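Side-chain contacts in oligopeptide-binding protein oppA (Lactococcus lactis, PDB 3DRF), which binds oligopeptides in a voluminous cavity as the receptor component of the ABC transporter that takes them up into the cell: residues L106-G111 and V194-Y199; V114-Y119 and I160-G165; T325-Q330 and L409-A414; V454-T459 and N464-T469. All coordinates share one frame; numbering follows the deposited sequence.

The four contacts sample the packing within a Venus-flytrap receptor. Contacts 1 and 2 are neighbours, about 13 Å apart between centres: contact 2 holds the start of helix 116-127, and its Asp-118 binds both segments of contact 1. Along the chain, contact 2 falls between those two segments. Contacts 3 and 4 follow later, one after the other, with centres about 14 Å apart, and both reach the mixed sheet in which strands 407-414 and 468-474 run side by side. Contacts 1 and 3 lie on opposite sides of the chain's centre, about 48 Å apart between centres. The two pairs thus occupy distant parts of the chain and do not touch; in contact 4 a residue packs on the bound peptide.

Contact 1 of 4, residues L106-G111 and V194-Y199; sequences LKWSDG and VAPYQY
Trp-108 lays one face of its indole against Pro-196, and here the packing is tight. Pro-196 CB stands 3.5 Å from the centroid of the six-membered ring, only 9° off the ring normal, a well-centred CH-pi contact. Towards the far end of the same ring, Pro-196 CD comes to 3.4 Å from Trp-108 CH2. Val-194 adds a methyl, its CG2 lying 3.7 Å from Trp-108 CH2. A first torsion of -66° swings the indole into this site, setting CG beside the backbone N. Pro-196 centres an inverse gamma turn and is the N-cap of helix 197-200.

The borders are looser. The loop 106-111, between strand 97-102 and helix 116-127, folds back in a type I turn, closed by Gly-111 N to Trp-108 O at 2.9 Å, and Asp-110 on this turn is exposed. Across from it, Tyr-197 and Gln-198 begin their helix with side-chain ends leading away.

No hydrogen bond crosses between the segments. Trp-108 NE1 is instead satisfied by Asp-118, whose other carboxylate oxygen accepts from Tyr-197 N, so that one acid ties both segments to helix 116-127. Dispersion and CH-pi packing thus fix the indole face, whereas its buried N-H is paid for from a third element.

Contact 2 of 4, residues V114-Y119 and I160-G165; sequences VTAKDY and ITFPDG
The Phe-162 ring meets the methyl of Ala-116 at a slant, with Ala-116 CB 3.5 Å from Phe-162 CD1. Further round the rim, Phe-162 CE1 approaches the backbone of the same residue and lies 3.7 Å from Ala-116 O. The ring thus leans on the first turn of the helix along one ortho-meta side. Its first torsion, -47°, keeps CG beside the backbone N and tips the ring towards the helix.

A second flat group, the carboxylate of Asp-118, organises the helix start. Thr-115 N donates to Asp-118 OD2 at 3.0 Å, nearly straight at 167°, but from well above the carboxylate plane. The return bond, Asp-118 N to Thr-115 OG1, is weak at 3.5 Å. Together the two make a capping box with Thr-115 as N-cap, which positions Ala-116 as the first residue of the helix proper.

Ala-116 CB has a second neighbour in Gly-165 O, 3.6 Å away. That carbonyl is brought round by a tight turn in which Gly-165 N bonds to Phe-162 O at 3.0 Å, and Gly-165 itself takes a positive phi. The methyl touches both an aromatic carbon and a backbone oxygen of 160-165, with no hydrogen bond between the two segments.

Around this patch, Phe-162 also touches Glu-120 one turn further along helix 116-127, and Ala-116 rests on Ile-171 of strand 170-174. The contact thereby joins the N-terminal end of that helix to the loop leaving edge strand 160-161 of the four-stranded antiparallel sheet.

Contact 3 of 4, residues T325-Q330 and L409-A414; sequences TPLQDQ and LSLVYA
Apolar packing alone joins Pro-326 and Leu-327 to Leu-409 and Leu-411. Its closest point is Pro-326 CB against Leu-409 CD1, 3.6 Å apart, where one delta branch of the leucine touches the proline ring. Leu-409 gets there by extending CG opposite the backbone N, with a first torsion of -172°, which brings its end nearer than its CB. The remaining contacts are looser: Leu-327 CD2 lies 4.2 Å from Leu-411 CD1, and the other delta carbon of that residue, Leu-411 CD2, is 4.5 Å from Pro-326 CD. Leu-411 thus spreads its two methyls over two successive residues of the 3-10 segment.

Hydrogen bonds act within 325-330 and hold its shape. Thr-325 OG1 accepts from Leu-327 N at 3.2 Å, an ST turn, while Thr-325 N donates to Gln-328 OE1 at 3.0 Å and 163°, arriving from above the plane of the side-chain carbonyl and not along a lone pair. Two backbone bonds complete the short 3-10 turn: Gln-328 N to Thr-325 O, 2.9 Å, and Asp-329 N to Pro-326 O, 3.0 Å. Thr-325 N and OG1 and Gln-328 OE1 are engaged within the segment, and the face presented to the strand is left to carbon.

Charge enters at the periphery, where Asp-329 OD2 pairs with Lys-404 and also accepts from Trp-393. Leu-327 and Leu-411 both touch Ile-336 of helix 330-339, the helix that the 3-10 turn leads into. The contact therefore sets the N-terminal approach of that helix against strand 407-414, which runs parallel to its neighbours 439-442 and 468-474 in the mixed sheet.

Contact 4 of 4, residues V454-T459 and N464-T469; sequences VDHMTT and NDWDIT
His-456 and Trp-466, 9.7 Å apart at their CA atoms, face each other where helix 450-458 turns back into strand 468-474. The helix and strand form the second half of a beta-alpha-beta crossover from strand 439-442, with strand 407-414 lying between the two parallel strands.

The polar link is a His-carboxylate hydrogen bond. His-456 NE2 donates to Asp-465 OD1 at 2.8 Å and 157°, within the imidazole plane, using the syn lone pair of the acid; ring and carboxylate are only 28° from coplanar. Asp-465 OD2 is held by Tyr-443, a second-shell partner that helps orient the acceptor. The imidazole also brushes the indole, with His-456 CD2 3.8 Å from Trp-466 CD1.

Met-457 supplies the apolar half, its chain bent at chi2 (-60°) so that SD and CE curl back onto the indole. Its CE lies over one indole face, 3.8 Å from the centroid of the five-membered ring and shifted towards the rim, while the sulfur stands obliquely beside the six-membered ring in a Met-aromatic contact. Met-457 SD also meets the methyl of Thr-469 tip to tip, 4.0 Å from Thr-469 CG2. One turn back, Val-454 packs on an apolar side chain of the bound peptide.

A water bridges the two segments at the indole edge: in the ring plane, it accepts from Trp-466 NE1 at 2.9 Å and donates to His-456 O at 2.8 Å.

Contact 1 of 4, residues L106-G111 and V194-Y199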
loop_
_atom_site.group_PDB
_atom_site.type_symbol
_atom_site.label_atom_id
_atom_site.label_comp_id
_atom_site.label_asym_id
_atom_site.label_seq_id
_atom_site.Cartn_x
_atom_site.Cartn_y
_atom_site.Cartn_z
ATOM N N LEU A 106 -0.731 -15.880 23.853
ATOM C CA LEU A 106 -0.415 -15.711 22.426
ATOM C C LEU A 106 0.727 -16.651 22.004
ATOM O O LEU A 106 1.807 -16.536 22.482
ATOM C CB LEU A 106 -0.042 -14.226 22.138
ATOM C CG LEU A 106 0.292 -13.903 20.696
ATOM C CD1 LEU A 106 -0.933 -14.131 19.755
ATOM C CD2 LEU A 106 0.852 -12.419 20.593
ATOM N N LYS A 107 0.391 -17.513 21.068
ATOM C CA LYS A 107 1.297 -18.537 20.560
ATOM C C LYS A 107 1.386 -18.496 19.023
ATOM O O LYS A 107 0.537 -18.012 18.362
ATOM C CB LYS A 107 0.773 -19.918 21.032
ATOM C CG LYS A 107 0.804 -20.129 22.569
ATOM C CD LYS A 107 0.260 -21.534 22.896
ATOM C CE LYS A 107 0.251 -21.705 24.392
ATOM N NZ LYS A 107 1.665 -21.615 24.759
ATOM N N TRP A 108 2.464 -19.037 18.532
ATOM C CA TRP A 108 2.596 -19.431 17.122
ATOM C C TRP A 108 1.843 -20.748 16.853
ATOM O O TRP A 108 1.500 -21.485 17.774
ATOM C CB TRP A 108 4.105 -19.682 16.785
ATOM C CG TRP A 108 4.917 -18.363 16.888
ATOM C CD1 TRP A 108 5.742 -18.019 17.894
ATOM C CD2 TRP A 108 4.846 -17.238 16.003
ATOM N NE1 TRP A 108 6.256 -16.759 17.676
ATOM C CE2 TRP A 108 5.693 -16.257 16.533
ATOM C CE3 TRP A 108 4.202 -17.000 14.782
ATOM C CZ2 TRP A 108 5.928 -15.038 15.884
ATOM C CZ3 TRP A 108 4.417 -15.779 14.148
ATOM C CH2 TRP A 108 5.283 -14.800 14.714
ATOM N N SER A 109 1.646 -21.022 15.566
ATOM C CA SER A 109 0.844 -22.182 15.146
ATOM C C SER A 109 1.561 -23.544 15.372
ATOM O O SER A 109 0.987 -24.558 15.150
ATOM C CB SER A 109 0.422 -22.006 13.702
ATOM O OG SER A 109 1.562 -21.714 12.909
ATOM N N ASP A 110 2.791 -23.514 15.836
ATOM C CA ASP A 110 3.486 -24.743 16.275
ATOM C C ASP A 110 3.401 -24.891 17.815
ATOM O O ASP A 110 4.022 -25.779 18.343
ATOM C CB ASP A 110 4.938 -24.729 15.801
ATOM C CG ASP A 110 5.802 -23.766 16.558
ATOM O OD1 ASP A 110 5.298 -22.859 17.184
ATOM O OD2 ASP A 110 7.018 -23.917 16.514
ATOM N N GLY A 111 2.633 -24.027 18.495
ATOM C CA GLY A 111 2.489 -24.106 19.953
ATOM C C GLY A 111 3.541 -23.337 20.783
ATOM O O GLY A 111 3.374 -23.205 21.973
ATOM N N VAL A 194 4.450 -9.317 14.518
ATOM C CA VAL A 194 5.532 -10.178 15.040
ATOM C C VAL A 194 6.054 -11.129 13.947
ATOM O O VAL A 194 5.404 -11.436 13.028
ATOM C CB VAL A 194 5.028 -11.029 16.271
ATOM C CG1 VAL A 194 4.946 -10.158 17.525
ATOM C CG2 VAL A 194 3.671 -11.719 15.999
ATOM N N ALA A 195 7.293 -11.518 14.127
ATOM C CA ALA A 195 7.975 -12.507 13.259
ATOM C C ALA A 195 8.542 -13.593 14.148
ATOM O O ALA A 195 9.048 -13.283 15.216
ATOM C CB ALA A 195 9.106 -11.808 12.452
ATOM N N PRO A 196 8.458 -14.837 13.705
ATOM C CA PRO A 196 8.827 -15.965 14.583
ATOM C C PRO A 196 10.364 -16.196 14.623
ATOM O O PRO A 196 10.898 -17.036 13.902
ATOM C CB PRO A 196 8.047 -17.130 13.963
ATOM C CG PRO A 196 7.978 -16.761 12.444
ATOM C CD PRO A 196 7.767 -15.259 12.474
ATOM N N TYR A 197 11.007 -15.449 15.515
ATOM C CA TYR A 197 12.476 -15.447 15.579
ATOM C C TYR A 197 13.099 -16.842 15.824
ATOM O O TYR A 197 13.989 -17.196 15.157
ATOM C CB TYR A 197 12.956 -14.424 16.614
ATOM C CG TYR A 197 14.454 -14.495 16.835
ATOM C CD1 TYR A 197 15.336 -14.001 15.899
ATOM C CD2 TYR A 197 14.969 -15.104 17.969
ATOM C CE1 TYR A 197 16.713 -14.091 16.118
ATOM C CE2 TYR A 197 16.344 -15.178 18.196
ATOM C CZ TYR A 197 17.173 -14.684 17.247
ATOM O OH TYR A 197 18.559 -14.737 17.408
ATOM N N GLN A 198 12.568 -17.611 16.758
ATOM C CA GLN A 198 13.166 -18.936 17.006
ATOM C C GLN A 198 13.042 -19.847 15.784
ATOM O O GLN A 198 13.904 -20.616 15.544
ATOM C CB GLN A 198 12.536 -19.612 18.243
ATOM C CG GLN A 198 12.912 -18.991 19.590
ATOM C CD GLN A 198 14.411 -18.993 19.856
ATOM O OE1 GLN A 198 15.118 -19.891 19.503
ATOM N NE2 GLN A 198 14.871 -17.957 20.493
ATOM N N TYR A 199 11.955 -19.726 15.032
ATOM C CA TYR A 199 11.748 -20.525 13.796
ATOM C C TYR A 199 12.698 -20.133 12.628
ATOM O O TYR A 199 13.066 -20.942 11.849
ATOM C CB TYR A 199 10.298 -20.339 13.370
ATOM C CG TYR A 199 9.797 -21.231 12.241
ATOM C CD1 TYR A 199 9.794 -22.638 12.367
ATOM C CD2 TYR A 199 9.252 -20.682 11.094
ATOM C CE1 TYR A 199 9.282 -23.441 11.374
ATOM C CE2 TYR A 199 8.748 -21.490 10.087
ATOM C CZ TYR A 199 8.789 -22.866 10.247
ATOM O OH TYR A 199 8.301 -23.709 9.250
#

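Contact 2 of 4, residues V114-Y119 and I160-G165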
loop_
_atom_site.group_PDB
_atom_site.type_symbol
_atom_site.label_atom_id
_atom_site.label_comp_id
_atom_site.label_asym_id
_atom_site.label_seq_id
_atom_site.Cartn_x
_atom_site.Cartn_y
_atom_site.Cartn_z
ATOM N N VAL A 114 4.689 -16.653 21.454
ATOM C CA VAL A 114 5.081 -15.356 20.916
ATOM C C VAL A 114 5.660 -14.459 22.006
ATOM O O VAL A 114 5.073 -14.311 23.078
ATOM C CB VAL A 114 3.892 -14.638 20.251
ATOM C CG1 VAL A 114 4.348 -13.332 19.618
ATOM C CG2 VAL A 114 3.239 -15.540 19.217
ATOM N N THR A 115 6.868 -13.995 21.787
ATOM C CA THR A 115 7.639 -13.286 22.811
ATOM C C THR A 115 8.023 -11.875 22.405
ATOM O O THR A 115 7.914 -11.471 21.280
ATOM C CB THR A 115 9.005 -14.052 23.101
ATOM O OG1 THR A 115 9.862 -13.921 21.969
ATOM C CG2 THR A 115 8.722 -15.549 23.463
ATOM N N ALA A 116 8.569 -11.150 23.361
ATOM C CA ALA A 116 9.079 -9.768 23.167
ATOM C C ALA A 116 10.095 -9.740 21.992
ATOM O O ALA A 116 10.052 -8.846 21.154
ATOM C CB ALA A 116 9.746 -9.275 24.500
ATOM N N LYS A 117 10.988 -10.721 21.943
ATOM C CA LYS A 117 11.961 -10.787 20.857
ATOM C C LYS A 117 11.327 -10.923 19.438
ATOM O O LYS A 117 11.829 -10.376 18.505
ATOM C CB LYS A 117 12.927 -11.964 21.111
ATOM C CG LYS A 117 13.960 -12.247 19.969
ATOM C CD LYS A 117 14.841 -10.990 19.654
ATOM C CE LYS A 117 15.863 -11.373 18.520
ATOM N NZ LYS A 117 16.683 -10.124 18.202
ATOM N N ASP A 118 10.196 -11.645 19.337
ATOM C CA ASP A 118 9.458 -11.761 18.045
ATOM C C ASP A 118 8.993 -10.390 17.521
ATOM O O ASP A 118 8.919 -10.180 16.381
ATOM C CB ASP A 118 8.263 -12.712 18.223
ATOM C CG ASP A 118 8.682 -14.150 18.527
ATOM O OD1 ASP A 118 9.773 -14.527 18.144
ATOM O OD2 ASP A 118 7.912 -14.813 19.150
ATOM N N TYR A 119 8.604 -9.532 18.458
ATOM C CA TYR A 119 8.203 -8.151 18.081
ATOM C C TYR A 119 9.391 -7.272 17.607
ATOM O O TYR A 119 9.324 -6.645 16.612
ATOM C CB TYR A 119 7.460 -7.526 19.278
ATOM C CG TYR A 119 6.990 -6.119 18.932
ATOM C CD1 TYR A 119 6.035 -5.876 17.912
ATOM C CD2 TYR A 119 7.546 -5.034 19.571
ATOM C CE1 TYR A 119 5.639 -4.566 17.590
ATOM C CE2 TYR A 119 7.158 -3.724 19.262
ATOM C CZ TYR A 119 6.221 -3.505 18.260
ATOM O OH TYR A 119 5.835 -2.201 17.952
ATOM N N ILE A 160 14.788 -0.174 21.701
ATOM C CA ILE A 160 13.828 -1.267 21.976
ATOM C C ILE A 160 14.403 -2.151 23.089
ATOM O O ILE A 160 15.413 -2.773 22.890
ATOM C CB ILE A 160 13.580 -2.069 20.692
ATOM C CG1 ILE A 160 12.969 -1.130 19.609
ATOM C CG2 ILE A 160 12.657 -3.252 21.001
ATOM C CD1 ILE A 160 12.600 -1.811 18.257
ATOM N N THR A 161 13.691 -2.204 24.208
ATOM C CA THR A 161 14.129 -2.989 25.361
ATOM C C THR A 161 12.960 -3.847 25.886
ATOM O O THR A 161 11.817 -3.706 25.496
ATOM C CB THR A 161 14.718 -2.068 26.481
ATOM O OG1 THR A 161 13.721 -1.118 26.909
ATOM C CG2 THR A 161 15.998 -1.322 26.024
ATOM N N PHE A 162 13.332 -4.741 26.790
ATOM C CA PHE A 162 12.431 -5.816 27.226
ATOM C C PHE A 162 12.335 -5.853 28.753
ATOM O O PHE A 162 13.142 -6.495 29.398
ATOM C CB PHE A 162 12.917 -7.171 26.701
ATOM C CG PHE A 162 13.278 -7.139 25.217
ATOM C CD1 PHE A 162 12.312 -6.910 24.263
ATOM C CD2 PHE A 162 14.582 -7.311 24.797
ATOM C CE1 PHE A 162 12.631 -6.929 22.917
ATOM C CE2 PHE A 162 14.905 -7.293 23.454
ATOM C CZ PHE A 162 13.907 -7.118 22.528
ATOM N N PRO A 163 11.322 -5.208 29.313
ATOM C CA PRO A 163 11.190 -5.142 30.772
ATOM C C PRO A 163 11.063 -6.503 31.445
ATOM O O PRO A 163 11.373 -6.551 32.592
ATOM C CB PRO A 163 9.919 -4.329 30.970
ATOM C CG PRO A 163 9.750 -3.502 29.725
ATOM C CD PRO A 163 10.349 -4.316 28.619
ATOM N N ASP A 164 10.614 -7.548 30.758
ATOM C CA ASP A 164 10.549 -8.907 31.352
ATOM C C ASP A 164 11.361 -9.879 30.505
ATOM O O ASP A 164 11.060 -11.019 30.436
ATOM C CB ASP A 164 9.092 -9.344 31.565
ATOM C CG ASP A 164 8.977 -10.620 32.447
ATOM O OD1 ASP A 164 9.804 -10.854 33.323
ATOM O OD2 ASP A 164 8.032 -11.367 32.176
ATOM N N GLY A 165 12.414 -9.390 29.882
ATOM C CA GLY A 165 13.332 -10.202 29.071
ATOM C C GLY A 165 12.833 -10.506 27.675
ATOM O O GLY A 165 11.734 -10.308 27.339
#

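Contact 3 of 4, residues T325-Q330 and L409-A414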
loop_
_atom_site.group_PDB
_atom_site.type_symbol
_atom_site.label_atom_id
_atom_site.label_comp_id
_atom_site.label_asym_id
_atom_site.label_seq_id
_atom_site.Cartn_x
_atom_site.Cartn_y
_atom_site.Cartn_z
ATOM N N THR A 325 15.687 14.801 -17.661
ATOM C CA THR A 325 14.457 14.488 -18.386
ATOM C C THR A 325 13.626 15.785 -18.622
ATOM O O THR A 325 13.668 16.639 -17.816
ATOM C CB THR A 325 13.586 13.447 -17.582
ATOM O OG1 THR A 325 12.297 13.321 -18.164
ATOM C CG2 THR A 325 13.394 13.797 -16.074
ATOM N N PRO A 326 12.833 15.847 -19.695
ATOM C CA PRO A 326 11.902 16.970 -19.842
ATOM C C PRO A 326 10.974 17.154 -18.619
ATOM O O PRO A 326 10.500 18.214 -18.351
ATOM C CB PRO A 326 11.112 16.591 -21.107
ATOM C CG PRO A 326 12.142 15.812 -21.948
ATOM C CD PRO A 326 12.773 14.952 -20.873
ATOM N N LEU A 327 10.743 16.049 -17.903
ATOM C CA LEU A 327 9.918 16.091 -16.685
ATOM C C LEU A 327 10.512 16.869 -15.530
ATOM O O LEU A 327 9.851 17.083 -14.586
ATOM C CB LEU A 327 9.536 14.672 -16.235
ATOM C CG LEU A 327 8.548 14.000 -17.228
ATOM C CD1 LEU A 327 8.502 12.454 -16.946
ATOM C CD2 LEU A 327 7.183 14.601 -17.220
ATOM N N GLN A 328 11.773 17.295 -15.656
ATOM C CA GLN A 328 12.364 18.263 -14.734
ATOM C C GLN A 328 11.637 19.600 -14.830
ATOM O O GLN A 328 11.743 20.346 -13.952
ATOM C CB GLN A 328 13.846 18.506 -15.091
ATOM C CG GLN A 328 14.817 17.357 -14.838
ATOM C CD GLN A 328 16.222 17.645 -15.438
ATOM O OE1 GLN A 328 16.476 17.487 -16.602
ATOM N NE2 GLN A 328 17.130 18.050 -14.576
ATOM N N ASP A 329 10.993 19.878 -15.951
ATOM C CA ASP A 329 10.267 21.170 -16.167
ATOM C C ASP A 329 8.887 21.052 -15.491
ATOM O O ASP A 329 8.055 20.294 -15.924
ATOM C CB ASP A 329 10.087 21.481 -17.679
ATOM C CG ASP A 329 11.404 21.911 -18.410
ATOM O OD1 ASP A 329 12.239 22.510 -17.770
ATOM O OD2 ASP A 329 11.493 21.747 -19.609
ATOM N N GLN A 330 8.689 21.835 -14.439
ATOM C CA GLN A 330 7.401 21.904 -13.758
ATOM C C GLN A 330 6.195 22.101 -14.698
ATOM O O GLN A 330 5.218 21.498 -14.544
ATOM C CB GLN A 330 7.428 22.997 -12.685
ATOM C CG GLN A 330 6.241 23.019 -11.776
ATOM C CD GLN A 330 6.525 23.906 -10.570
ATOM O OE1 GLN A 330 7.404 24.747 -10.624
ATOM N NE2 GLN A 330 5.760 23.815 -9.605
ATOM N N LEU A 409 9.790 16.186 -27.437
ATOM C CA LEU A 409 9.077 15.886 -26.195
ATOM C C LEU A 409 8.443 14.492 -26.304
ATOM O O LEU A 409 7.252 14.361 -26.602
ATOM C CB LEU A 409 8.060 16.992 -25.892
ATOM C CG LEU A 409 7.348 16.978 -24.547
ATOM C CD1 LEU A 409 8.321 16.794 -23.400
ATOM C CD2 LEU A 409 6.564 18.274 -24.360
ATOM N N SER A 410 9.272 13.473 -26.096
ATOM C CA SER A 410 8.876 12.073 -26.208
ATOM C C SER A 410 9.155 11.396 -24.873
ATOM O O SER A 410 10.185 11.654 -24.251
ATOM C CB SER A 410 9.655 11.377 -27.326
ATOM O OG SER A 410 9.494 12.068 -28.556
ATOM N N LEU A 411 8.210 10.586 -24.430
ATOM C CA LEU A 411 8.278 9.915 -23.109
ATOM C C LEU A 411 7.769 8.480 -23.199
ATOM O O LEU A 411 6.934 8.151 -23.976
ATOM C CB LEU A 411 7.444 10.686 -22.049
ATOM C CG LEU A 411 7.845 12.178 -21.911
ATOM C CD1 LEU A 411 6.801 12.961 -21.078
ATOM C CD2 LEU A 411 9.177 12.305 -21.257
ATOM N N VAL A 412 8.289 7.683 -22.286
ATOM C CA VAL A 412 7.877 6.290 -22.144
ATOM C C VAL A 412 6.907 6.141 -20.973
ATOM O O VAL A 412 7.214 6.500 -19.876
ATOM C CB VAL A 412 9.126 5.380 -21.905
ATOM C CG1 VAL A 412 8.675 3.960 -21.552
ATOM C CG2 VAL A 412 10.086 5.393 -23.130
ATOM N N TYR A 413 5.782 5.522 -21.264
ATOM C CA TYR A 413 4.708 5.295 -20.284
ATOM C C TYR A 413 4.660 3.815 -19.928
ATOM O O TYR A 413 4.248 2.993 -20.720
ATOM C CB TYR A 413 3.398 5.676 -20.925
ATOM C CG TYR A 413 2.074 5.523 -20.113
ATOM C CD1 TYR A 413 2.035 5.455 -18.707
ATOM C CD2 TYR A 413 0.844 5.488 -20.785
ATOM C CE1 TYR A 413 0.814 5.346 -18.041
ATOM C CE2 TYR A 413 -0.321 5.398 -20.143
ATOM C CZ TYR A 413 -0.329 5.318 -18.756
ATOM O OH TYR A 413 -1.497 5.228 -18.064
ATOM N N ALA A 414 5.105 3.510 -18.720
ATOM C CA ALA A 414 5.040 2.132 -18.183
ATOM C C ALA A 414 3.613 1.825 -17.619
ATOM O O ALA A 414 3.408 1.722 -16.439
ATOM C CB ALA A 414 6.124 1.910 -17.085
#

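Contact 4 of 4, residues V454-T459 and N464-T469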
loop_
_atom_site.group_PDB
_atom_site.type_symbol
_atom_site.label_atom_id
_atom_site.label_comp_id
_atom_site.label_asym_id
_atom_site.label_seq_id
_atom_site.Cartn_x
_atom_site.Cartn_y
_atom_site.Cartn_z
ATOM N N VAL A 454 6.308 -4.132 -9.988
ATOM C CA VAL A 454 6.709 -3.923 -8.596
ATOM C C VAL A 454 8.243 -4.045 -8.477
ATOM O O VAL A 454 8.877 -3.212 -7.868
ATOM C CB VAL A 454 6.013 -4.893 -7.587
ATOM C CG1 VAL A 454 6.563 -4.644 -6.141
ATOM C CG2 VAL A 454 4.492 -4.666 -7.583
ATOM N N ASP A 455 8.826 -5.065 -9.116
ATOM C CA ASP A 455 10.308 -5.236 -9.113
ATOM C C ASP A 455 10.970 -3.986 -9.731
ATOM O O ASP A 455 11.920 -3.492 -9.226
ATOM C CB ASP A 455 10.727 -6.509 -9.889
ATOM C CG ASP A 455 10.371 -7.783 -9.166
ATOM O OD1 ASP A 455 10.127 -7.772 -7.966
ATOM O OD2 ASP A 455 10.308 -8.726 -9.899
ATOM N N HIS A 456 10.457 -3.571 -10.865
ATOM C CA HIS A 456 10.994 -2.375 -11.558
ATOM C C HIS A 456 10.977 -1.123 -10.669
ATOM O O HIS A 456 11.872 -0.372 -10.741
ATOM C CB HIS A 456 10.239 -2.133 -12.883
ATOM C CG HIS A 456 11.088 -1.566 -13.983
ATOM N ND1 HIS A 456 12.150 -2.245 -14.523
ATOM C CD2 HIS A 456 10.998 -0.411 -14.658
ATOM C CE1 HIS A 456 12.689 -1.503 -15.469
ATOM N NE2 HIS A 456 12.020 -0.388 -15.560
ATOM N N MET A 457 9.912 -0.959 -9.905
ATOM C CA MET A 457 9.726 0.242 -9.070
ATOM C C MET A 457 10.596 0.222 -7.839
ATOM O O MET A 457 11.026 1.223 -7.404
ATOM C CB MET A 457 8.263 0.388 -8.631
ATOM C CG MET A 457 7.284 0.703 -9.812
ATOM S SD MET A 457 7.700 2.255 -10.662
ATOM C CE MET A 457 8.353 1.628 -12.255
ATOM N N THR A 458 10.783 -0.967 -7.260
ATOM C CA THR A 458 11.400 -1.071 -5.909
ATOM C C THR A 458 12.875 -1.379 -5.892
ATOM O O THR A 458 13.547 -1.015 -4.990
ATOM C CB THR A 458 10.718 -2.144 -5.043
ATOM O OG1 THR A 458 10.803 -3.406 -5.696
ATOM C CG2 THR A 458 9.245 -1.799 -4.702
ATOM N N THR A 459 13.372 -2.050 -6.891
ATOM C CA THR A 459 14.770 -2.523 -6.846
ATOM C C THR A 459 15.783 -1.364 -6.997
ATOM O O THR A 459 15.806 -0.708 -7.961
ATOM C CB THR A 459 15.030 -3.556 -7.963
ATOM O OG1 THR A 459 14.128 -4.644 -7.802
ATOM C CG2 THR A 459 16.470 -4.094 -7.863
ATOM N N ASN A 464 16.045 3.783 -15.217
ATOM C CA ASN A 464 16.126 5.024 -15.894
ATOM C C ASN A 464 15.367 4.998 -17.206
ATOM O O ASN A 464 15.474 5.890 -17.937
ATOM C CB ASN A 464 17.617 5.333 -16.168
ATOM C CG ASN A 464 17.908 6.775 -16.207
ATOM O OD1 ASN A 464 17.347 7.538 -15.453
ATOM N ND2 ASN A 464 18.784 7.164 -17.112
ATOM N N ASP A 465 14.600 3.965 -17.463
ATOM C CA ASP A 465 13.988 3.656 -18.781
ATOM C C ASP A 465 12.463 3.760 -18.858
ATOM O O ASP A 465 11.829 3.197 -19.683
ATOM C CB ASP A 465 14.450 2.266 -19.227
ATOM C CG ASP A 465 13.916 1.127 -18.325
ATOM O OD1 ASP A 465 13.250 1.402 -17.310
ATOM O OD2 ASP A 465 14.170 -0.038 -18.657
ATOM N N TRP A 466 11.924 4.475 -17.890
ATOM C CA TRP A 466 10.528 4.890 -17.906
ATOM C C TRP A 466 10.447 6.358 -17.456
ATOM O O TRP A 466 11.276 6.850 -16.754
ATOM C CB TRP A 466 9.646 3.974 -17.022
ATOM C CG TRP A 466 10.003 4.090 -15.531
ATOM C CD1 TRP A 466 10.985 3.430 -14.880
ATOM C CD2 TRP A 466 9.321 4.896 -14.549
ATOM N NE1 TRP A 466 10.977 3.771 -13.528
ATOM C CE2 TRP A 466 9.973 4.679 -13.319
ATOM C CE3 TRP A 466 8.258 5.790 -14.603
ATOM C CZ2 TRP A 466 9.600 5.335 -12.151
ATOM C CZ3 TRP A 466 7.900 6.446 -13.450
ATOM C CH2 TRP A 466 8.550 6.198 -12.233
ATOM N N ASP A 467 9.393 7.013 -17.933
ATOM C CA ASP A 467 9.104 8.388 -17.579
ATOM C C ASP A 467 7.813 8.606 -16.778
ATOM O O ASP A 467 7.810 9.397 -15.870
ATOM C CB ASP A 467 9.047 9.255 -18.865
ATOM C CG ASP A 467 10.360 9.217 -19.637
ATOM O OD1 ASP A 467 11.324 9.652 -19.042
ATOM O OD2 ASP A 467 10.354 8.758 -20.775
ATOM N N ILE A 468 6.754 7.922 -17.190
ATOM C CA ILE A 468 5.422 8.048 -16.557
ATOM C C ILE A 468 5.009 6.627 -16.208
ATOM O O ILE A 468 5.203 5.724 -16.968
ATOM C CB ILE A 468 4.386 8.611 -17.565
ATOM C CG1 ILE A 468 4.815 9.992 -18.128
ATOM C CG2 ILE A 468 2.958 8.731 -16.920
ATOM C CD1 ILE A 468 3.952 10.407 -19.388
ATOM N N THR A 469 4.405 6.443 -15.040
ATOM C CA THR A 469 3.752 5.180 -14.681
ATOM C C THR A 469 2.543 5.529 -13.800
ATOM O O THR A 469 2.373 6.599 -13.380
ATOM C CB THR A 469 4.747 4.154 -14.044
ATOM O OG1 THR A 469 4.116 2.859 -14.070
ATOM C CG2 THR A 469 5.016 4.498 -12.584
HETATM O O HOH W 1 12.353 2.334 -11.389
#